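Local coordinates for Poly(A) ribonuclease pop2 (Schizosaccharomyces pombe, PDB 2P51), which removes poly(A) tails from mRNA as the catalytic 3'-exoribonuclease of the CCR4-NOT complex, releasing 5'-AMP with the help of bound divalent metal ions, at residues V48-E53 with Y171-L176; I85-L90 with Q235-S240; W164-S169 with N203-Y208. All blocks are in the same frame, centred on the assembly; numbering follows the deposited sequence. Where two conformers were deposited one is given.

Contact 1 of 3, residues V48-E53 with Y171-L176; sequences VSMDTE and YDFAYL. With MG (magnesium ion), chain C; MG (magnesium ion), chain B.
Met50 points from the strand toward helix 170-181: its SD lies 3.7 Å from Asp172 CB and meets Leu176 CD1 tip to tip, and its bent chain brings CE obliquely to the Phe173 ring, an off-centre CH-pi contact (CE to CD1 3.8 Å). A flexible thioether suits this place, since it can turn between these partners. Asp51 starts on the far side of the strand, yet its carboxylate swings back toward the helix with CG anti to the backbone N (chi1 -172°). There it bridges two magnesium ions. OD1 binds the ion of chain B, which Asp172 OD2 also holds at 2.1 Å, whereas OD2 binds the ion of chain C. The two aspartates are turned almost perpendicular, their carboxylate planes 80° apart, and the 2.9 Å between Asp51 OD1 and Asp172 OD2 is possible because both oxygens share a metal. Thr52 points at the helix again. Its OG1 gives a hydrogen bond of 2.7 Å to Asp172 OD1, on the anti side, and its backbone N adds a weak one. Thr52 CG2 packs on Leu176 CD1 (3.7 Å), so a branched residue with one polar and one apolar arm suits the position. Asp172 OD1 also accepts from water 3 (2.6 Å); this oxygen, which binds no metal, is thus held by Thr52 and by a water of the metal's own shell. Glu53 turns away from the helix, its OE2 reaching the chain C magnesium at 2.1 Å; Asp241 completes the protein ligands of that ion. Asp51, Glu53, Asp172 and Asp241 are the acidic quartet of the DEDD nuclease fold. The chemistry implies a division of labour: carboxylates hold the ions, whose charges probably offset the acids' mutual repulsion, while Thr52 probably fixes the rotation of Asp172.

Contact 2 of 3, residues I85-L90 with Q235-S240; sequences IIQIGL and QHQAGS
The amides of Gln87 and Gln237 are inclined to each other by 33° and joined by a hydrogen bond from Gln87 NE2 to Gln237 OE1, 3.2 Å long and slightly tilted from both planes. Above the carbonyl plane of Gln87 comes the backbone N of Ala238, whose N-H points almost straight (172°) at Gln87 OE1, 2.9 Å away. Gln87 can serve both partners because its chain is fully extended beyond CG (chi2 180°), and a glutamine offers an acceptor and a donor side by side. NE2 also binds Asn109, and Gln237 NE2 turns to Ser130 O. Gln237 is the N-cap residue of helix 238-257, and Gln87 OE1 accepts the N-H of its first residue, Ala238. Ile86 and Gln87 both face Glu53 in a classic beta bulge. Beyond the amides the backbones close up: the small methyl of Ala238 fits against Gly89, CB 3.4 Å from its N, and Gly89 CA makes a CA-H...O contact of 3.6 Å with Ala238 O. Without side chains, Gly89 and Gly239 bring their CA atoms within 4.1 Å. Chemically, neutral amides bind the helix start to the strand beside the acidic metal site, adding no formal charge there.

Contact 3 of 3, residues W164-S169 with N203-Y208; sequences WITFHS and NYDIKY
Asp205 reaches across from the end of its strand into the turn formed by Phe167, His168 and Ser169. Its CB sits 3.8 Å from Thr166 OG1, and from there CG, held anti to the backbone N (chi1 -177°), heads into the turn. OD1 is gripped by two backbone donors that approach from opposite faces of the carboxylate: His168 N at 2.8 Å, on the syn side, and Lys207 N on the anti side; Tyr208 N adds a weak bond. OD2 receives Ser169 OG at 2.9 Å and Ser169 N, both from the same face, and Tyr270 N as a further partner. A short acid suits this place, for it can cap the helix 206-213 as its N-cap residue and collect the amides of the neighbouring turn at once. The strands behind it, 163-166 and 203-205, run parallel, 203-205 being the outermost strand of the sheet. They are linked by the helices 170-181 and 189-199 in a beta-alpha-beta crossover of the DEDD nuclease fold. Their ladder runs from Tyr204 N to Trp164 O, then from Thr166 N to Tyr204 O, and ends with Ile206 N to Thr166 O at 2.8 Å, where the second chain is already turning into helix. On one face of the sheet Trp164 CB meets Asn203 CB (3.9 Å). On the other, branched Ile165 sets CD1 at the edge of the Tyr204 ring, 3.8 Å from CD2, and CG2 against Ile206 CD1. Phe167 is met at its ring edge by Ile206 CG2, while Lys207 CB stands over its face, 11° off the normal. The aliphatic lysine chain continues along the ring, CD lying 3.6 Å from Phe167 CZ, and its ammonium group forms a cation-pi interaction with Tyr270.

Strand 47-53 ties the three contacts together. On one side, Asp51 O accepts from Gly89 N (2.8 Å), probably as a hydrogen bond, joining contact 1 to contact 2; on the other, Val48 O lies 2.8 Å from Ile165 N, joining it to contact 3. Contact centres are about 9 Å apart for 1 and 2, 10 Å for 1 and 3, and 15 Å for 2 and 3. The two magnesium ions, 4.6 Å apart, belong to contact 1. Contact 2 holds the start of the helix that carries Asp241, and the turn of contact 3 runs into the helix that carries Asp172.

Contact 1 of 3, residues V48-E53 with Y171-L176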
# COMPACT_ATOMS: atom_id res chain seq x y z
N VAL A 48 -7.50 -3.44 6.74
CA VAL A 48 -6.93 -3.55 5.39
C VAL A 48 -5.44 -3.24 5.41
O VAL A 48 -5.11 -2.09 5.81
CB VAL A 48 -7.62 -2.56 4.47
CG1 VAL A 48 -7.01 -2.66 3.06
CG2 VAL A 48 -9.14 -2.76 4.40
N SER A 49 -4.59 -4.16 5.01
CA SER A 49 -3.13 -3.90 4.94
C SER A 49 -2.76 -3.64 3.49
O SER A 49 -3.32 -4.37 2.63
CB SER A 49 -2.31 -5.08 5.51
OG SER A 49 -2.70 -5.22 6.90
N MET A 50 -1.86 -2.67 3.26
CA MET A 50 -1.67 -2.22 1.87
C MET A 50 -0.20 -2.01 1.57
O MET A 50 0.59 -1.61 2.45
CB MET A 50 -2.46 -0.91 1.65
CG MET A 50 -2.34 -0.24 0.31
SD MET A 50 -0.90 0.86 0.18
CE MET A 50 -1.54 2.26 1.13
N ASP A 51 0.09 -2.29 0.29
CA ASP A 51 1.39 -1.95 -0.29
C ASP A 51 1.19 -1.54 -1.75
O ASP A 51 0.11 -1.91 -2.30
CB ASP A 51 2.39 -3.12 -0.24
CG ASP A 51 3.80 -2.73 -0.66
OD1 ASP A 51 4.19 -1.57 -0.37
OD2 ASP A 51 4.46 -3.60 -1.26
N THR A 52 2.17 -0.87 -2.36
CA THR A 52 2.06 -0.62 -3.79
C THR A 52 3.41 -0.91 -4.45
O THR A 52 4.45 -0.89 -3.79
CB THR A 52 1.69 0.83 -4.19
OG1 THR A 52 2.81 1.68 -3.98
CG2 THR A 52 0.48 1.34 -3.36
N GLU A 53 3.41 -1.21 -5.75
CA GLU A 53 4.65 -1.24 -6.50
C GLU A 53 4.54 -0.12 -7.56
O GLU A 53 3.46 0.13 -8.12
CB GLU A 53 4.92 -2.58 -7.17
CG GLU A 53 4.93 -3.80 -6.26
CD GLU A 53 5.91 -3.73 -5.13
OE1 GLU A 53 7.02 -3.21 -5.28
OE2 GLU A 53 5.56 -4.23 -4.02
N TYR A 171 4.95 6.99 0.00
CA TYR A 171 4.66 6.77 -1.42
C TYR A 171 3.42 5.93 -1.61
O TYR A 171 2.62 6.25 -2.52
CB TYR A 171 5.85 6.08 -2.16
CG TYR A 171 6.97 7.03 -2.53
CD1 TYR A 171 7.86 7.54 -1.56
CD2 TYR A 171 7.21 7.41 -3.86
CE1 TYR A 171 8.90 8.40 -1.90
CE2 TYR A 171 8.26 8.27 -4.17
CZ TYR A 171 9.11 8.77 -3.22
OH TYR A 171 10.15 9.63 -3.54
N ASP A 172 3.25 4.87 -0.85
CA ASP A 172 2.14 3.95 -1.02
C ASP A 172 0.80 4.69 -0.85
O ASP A 172 -0.13 4.58 -1.69
CB ASP A 172 2.29 2.81 -0.03
CG ASP A 172 3.41 1.84 -0.30
OD1 ASP A 172 3.84 1.82 -1.49
OD2 ASP A 172 3.93 1.14 0.60
N PHE A 173 0.70 5.49 0.23
CA PHE A 173 -0.54 6.25 0.44
C PHE A 173 -0.67 7.33 -0.64
O PHE A 173 -1.80 7.61 -1.10
CB PHE A 173 -0.58 6.94 1.80
CG PHE A 173 -1.26 6.19 2.92
CD1 PHE A 173 -2.51 5.61 2.73
CD2 PHE A 173 -0.65 6.05 4.14
CE1 PHE A 173 -3.20 4.88 3.72
CE2 PHE A 173 -1.32 5.36 5.13
CZ PHE A 173 -2.56 4.77 4.96
N ALA A 174 0.42 7.98 -1.06
CA ALA A 174 0.33 9.01 -2.10
C ALA A 174 -0.23 8.39 -3.38
O ALA A 174 -1.05 9.03 -4.08
CB ALA A 174 1.66 9.71 -2.32
N TYR A 175 0.19 7.16 -3.72
CA TYR A 175 -0.33 6.56 -4.97
C TYR A 175 -1.82 6.29 -4.86
O TYR A 175 -2.51 6.45 -5.88
CB TYR A 175 0.43 5.27 -5.29
CG TYR A 175 1.63 5.58 -6.18
CD1 TYR A 175 2.94 5.52 -5.77
CD2 TYR A 175 1.34 5.96 -7.48
CE1 TYR A 175 4.02 5.81 -6.62
CE2 TYR A 175 2.38 6.26 -8.32
CZ TYR A 175 3.70 6.19 -7.91
OH TYR A 175 4.68 6.51 -8.82
N LEU A 176 -2.31 5.92 -3.69
CA LEU A 176 -3.74 5.67 -3.58
C LEU A 176 -4.47 7.01 -3.64
O LEU A 176 -5.54 7.11 -4.27
CB LEU A 176 -4.16 4.89 -2.33
CG LEU A 176 -4.22 3.36 -2.55
CD1 LEU A 176 -2.81 2.81 -2.75
CD2 LEU A 176 -4.97 2.69 -1.42
MG MG C . 6.34 -3.94 -2.09
MG MG B . 5.51 -0.27 0.51
O HOH W 1 2.43 0.59 2.96
O HOH W 2 6.57 -1.86 -2.49
O HOH W 3 6.15 0.58 -1.26
O HOH W 4 5.11 -0.92 2.42
O HOH W 5 6.96 -1.64 0.27
O HOH W 6 6.84 1.03 1.55

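Contact 2 of 3, residues I85-L90 with Q235-S240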
# COMPACT_ATOMS: atom_id res chain seq x y z
N ILE A 85 1.53 4.15 -11.26
CA ILE A 85 1.40 2.97 -10.40
C ILE A 85 1.41 1.66 -11.19
O ILE A 85 0.89 1.65 -12.30
CB ILE A 85 0.10 3.10 -9.57
CG1 ILE A 85 -0.00 2.09 -8.44
CG2 ILE A 85 -1.16 3.00 -10.47
CD1 ILE A 85 1.03 2.13 -7.38
N ILE A 86 2.00 0.62 -10.57
CA ILE A 86 2.07 -0.68 -11.24
C ILE A 86 1.25 -1.72 -10.49
O ILE A 86 0.56 -2.53 -11.16
CB ILE A 86 3.56 -1.11 -11.43
CG1 ILE A 86 4.26 -0.18 -12.44
CG2 ILE A 86 3.69 -2.55 -11.87
CD1 ILE A 86 5.79 -0.32 -12.50
N GLN A 87 1.25 -1.74 -9.18
CA GLN A 87 0.42 -2.69 -8.48
C GLN A 87 -0.06 -2.08 -7.15
O GLN A 87 0.67 -1.30 -6.55
CB GLN A 87 1.10 -3.99 -8.01
CG GLN A 87 1.42 -5.02 -9.04
CD GLN A 87 2.10 -6.24 -8.47
OE1 GLN A 87 2.93 -6.11 -7.53
NE2 GLN A 87 1.82 -7.40 -9.02
N ILE A 88 -1.24 -2.47 -6.70
CA ILE A 88 -1.68 -2.20 -5.33
C ILE A 88 -2.05 -3.52 -4.69
O ILE A 88 -2.78 -4.29 -5.32
CB ILE A 88 -2.89 -1.25 -5.23
CG1 ILE A 88 -2.57 0.14 -5.78
CG2 ILE A 88 -3.43 -1.19 -3.80
CD1 ILE A 88 -3.72 1.12 -5.90
N GLY A 89 -1.59 -3.76 -3.48
CA GLY A 89 -1.94 -4.98 -2.72
C GLY A 89 -2.85 -4.63 -1.55
O GLY A 89 -2.52 -3.67 -0.83
N LEU A 90 -3.98 -5.34 -1.44
CA LEU A 90 -4.87 -5.14 -0.31
C LEU A 90 -5.13 -6.49 0.37
O LEU A 90 -5.69 -7.38 -0.25
CB LEU A 90 -6.20 -4.54 -0.74
CG LEU A 90 -6.22 -3.20 -1.48
CD1 LEU A 90 -7.65 -2.80 -1.86
CD2 LEU A 90 -5.56 -2.11 -0.63
N GLN A 235 8.28 -11.92 -2.71
CA GLN A 235 8.75 -10.63 -2.21
C GLN A 235 8.77 -9.61 -3.35
O GLN A 235 9.08 -9.87 -4.52
CB GLN A 235 10.12 -10.81 -1.59
CG GLN A 235 10.75 -9.59 -0.95
CD GLN A 235 11.93 -9.90 -0.06
OE1 GLN A 235 12.41 -8.97 0.61
NE2 GLN A 235 12.45 -11.12 0.00
N HIS A 236 8.42 -8.36 -2.99
CA HIS A 236 8.48 -7.25 -3.92
C HIS A 236 7.38 -7.41 -4.96
O HIS A 236 7.52 -6.89 -6.07
CB HIS A 236 9.90 -7.13 -4.52
CG HIS A 236 10.16 -5.72 -4.94
ND1 HIS A 236 10.88 -4.85 -4.15
CD2 HIS A 236 9.76 -5.04 -6.04
CE1 HIS A 236 10.93 -3.66 -4.75
NE2 HIS A 236 10.27 -3.75 -5.92
N GLN A 237 6.28 -8.07 -4.56
CA GLN A 237 5.02 -7.97 -5.28
C GLN A 237 3.98 -7.46 -4.27
O GLN A 237 4.06 -7.90 -3.12
CB GLN A 237 4.55 -9.26 -5.99
CG GLN A 237 5.45 -9.47 -7.24
CD GLN A 237 4.75 -10.26 -8.32
OE1 GLN A 237 3.63 -9.98 -8.74
NE2 GLN A 237 5.37 -11.35 -8.83
N ALA A 238 3.10 -6.55 -4.69
CA ALA A 238 2.33 -5.82 -3.66
C ALA A 238 1.38 -6.71 -2.89
O ALA A 238 1.14 -6.45 -1.71
CB ALA A 238 1.60 -4.64 -4.24
N GLY A 239 0.79 -7.74 -3.50
CA GLY A 239 -0.12 -8.63 -2.82
C GLY A 239 0.56 -9.31 -1.67
O GLY A 239 0.11 -9.27 -0.50
N SER A 240 1.69 -9.94 -1.92
CA SER A 240 2.47 -10.66 -0.91
C SER A 240 3.01 -9.70 0.13
O SER A 240 2.95 -9.98 1.34
CB SER A 240 3.61 -11.40 -1.63
OG SER A 240 4.41 -12.06 -0.67

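Contact 3 of 3, residues W164-S169 with N203-Y208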
# COMPACT_ATOMS: atom_id res chain seq x y z
N TRP A 164 -6.56 1.00 8.26
CA TRP A 164 -5.56 0.72 7.23
C TRP A 164 -4.18 0.52 7.86
O TRP A 164 -3.79 1.29 8.76
CB TRP A 164 -5.48 1.87 6.22
CG TRP A 164 -6.65 1.84 5.27
CD1 TRP A 164 -7.95 2.15 5.56
CD2 TRP A 164 -6.61 1.47 3.88
NE1 TRP A 164 -8.72 1.99 4.41
CE2 TRP A 164 -7.92 1.58 3.36
CE3 TRP A 164 -5.57 1.05 2.99
CZ2 TRP A 164 -8.25 1.29 2.03
CZ3 TRP A 164 -5.92 0.77 1.68
CH2 TRP A 164 -7.24 0.88 1.19
N ILE A 165 -3.47 -0.50 7.43
CA ILE A 165 -2.14 -0.87 7.94
C ILE A 165 -1.15 -0.76 6.82
O ILE A 165 -1.40 -1.29 5.74
CB ILE A 165 -2.14 -2.29 8.50
CG1 ILE A 165 -3.27 -2.54 9.48
CG2 ILE A 165 -0.75 -2.61 9.11
CD1 ILE A 165 -3.24 -1.60 10.68
N THR A 166 -0.01 -0.07 7.07
CA THR A 166 0.96 0.18 6.00
C THR A 166 2.35 0.02 6.58
O THR A 166 2.50 -0.23 7.77
CB THR A 166 0.77 1.59 5.41
OG1 THR A 166 0.98 2.53 6.49
CG2 THR A 166 -0.65 1.79 4.83
N PHE A 167 3.35 0.17 5.69
CA PHE A 167 4.74 0.13 6.18
C PHE A 167 5.53 1.16 5.37
O PHE A 167 5.63 1.01 4.12
CB PHE A 167 5.33 -1.29 6.02
CG PHE A 167 6.77 -1.39 6.52
CD1 PHE A 167 7.01 -1.77 7.83
CD2 PHE A 167 7.85 -1.12 5.66
CE1 PHE A 167 8.30 -1.87 8.35
CE2 PHE A 167 9.13 -1.14 6.18
CZ PHE A 167 9.34 -1.51 7.50
N HIS A 168 6.11 2.16 6.02
CA HIS A 168 6.94 3.19 5.37
C HIS A 168 6.16 3.77 4.20
O HIS A 168 6.50 3.66 3.01
CB HIS A 168 8.27 2.58 4.93
CG HIS A 168 9.39 3.57 4.76
ND1 HIS A 168 9.20 4.90 4.43
CD2 HIS A 168 10.73 3.41 4.89
CE1 HIS A 168 10.38 5.50 4.37
NE2 HIS A 168 11.34 4.60 4.64
N SER A 169 5.04 4.36 4.58
CA SER A 169 3.87 4.45 3.74
C SER A 169 3.73 5.71 2.89
O SER A 169 2.71 5.82 2.22
CB SER A 169 2.58 4.40 4.63
OG SER A 169 2.66 5.56 5.48
N ASN A 203 -5.44 4.86 10.51
CA ASN A 203 -4.36 4.11 9.84
C ASN A 203 -3.17 4.03 10.79
O ASN A 203 -3.01 4.87 11.70
CB ASN A 203 -4.08 4.75 8.49
CG ASN A 203 -3.48 6.13 8.52
OD1 ASN A 203 -2.31 6.28 8.90
ND2 ASN A 203 -4.17 7.20 8.15
N TYR A 204 -2.37 3.00 10.55
CA TYR A 204 -1.10 2.81 11.28
C TYR A 204 0.02 2.53 10.27
O TYR A 204 -0.26 1.79 9.29
CB TYR A 204 -1.16 1.64 12.27
CG TYR A 204 -2.16 1.83 13.39
CD1 TYR A 204 -1.89 2.67 14.46
CD2 TYR A 204 -3.37 1.16 13.35
CE1 TYR A 204 -2.80 2.85 15.49
CE2 TYR A 204 -4.28 1.34 14.37
CZ TYR A 204 -4.00 2.17 15.43
OH TYR A 204 -4.95 2.32 16.44
N ASP A 205 1.17 3.12 10.52
CA ASP A 205 2.36 2.86 9.71
C ASP A 205 3.30 2.03 10.58
O ASP A 205 3.85 2.56 11.55
CB ASP A 205 2.99 4.17 9.24
CG ASP A 205 4.20 3.95 8.35
OD1 ASP A 205 4.85 2.86 8.43
OD2 ASP A 205 4.55 4.85 7.56
N ILE A 206 3.47 0.76 10.24
CA ILE A 206 4.31 -0.14 11.06
C ILE A 206 5.75 0.37 11.14
O ILE A 206 6.41 0.09 12.14
CB ILE A 206 4.27 -1.57 10.48
CG1 ILE A 206 2.88 -2.19 10.60
CG2 ILE A 206 5.33 -2.49 11.09
CD1 ILE A 206 2.77 -3.51 9.82
N LYS A 207 6.24 1.06 10.10
CA LYS A 207 7.59 1.60 10.18
C LYS A 207 7.69 2.71 11.23
O LYS A 207 8.68 2.83 11.98
CB LYS A 207 8.05 2.20 8.84
CG LYS A 207 9.50 2.74 8.87
CD LYS A 207 10.55 1.68 8.75
CE LYS A 207 11.95 2.33 8.86
NZ LYS A 207 12.96 1.24 9.06
N TYR A 208 6.65 3.55 11.27
CA TYR A 208 6.63 4.54 12.32
C TYR A 208 6.62 3.86 13.69
O TYR A 208 7.33 4.22 14.62
CB TYR A 208 5.38 5.45 12.17
CG TYR A 208 5.22 6.39 13.36
CD1 TYR A 208 5.96 7.58 13.39
CD2 TYR A 208 4.35 6.12 14.44
CE1 TYR A 208 5.81 8.43 14.47
CE2 TYR A 208 4.22 6.99 15.51
CZ TYR A 208 4.96 8.15 15.51
OH TYR A 208 4.87 9.04 16.55
O HOH W 7 -1.47 3.35 7.71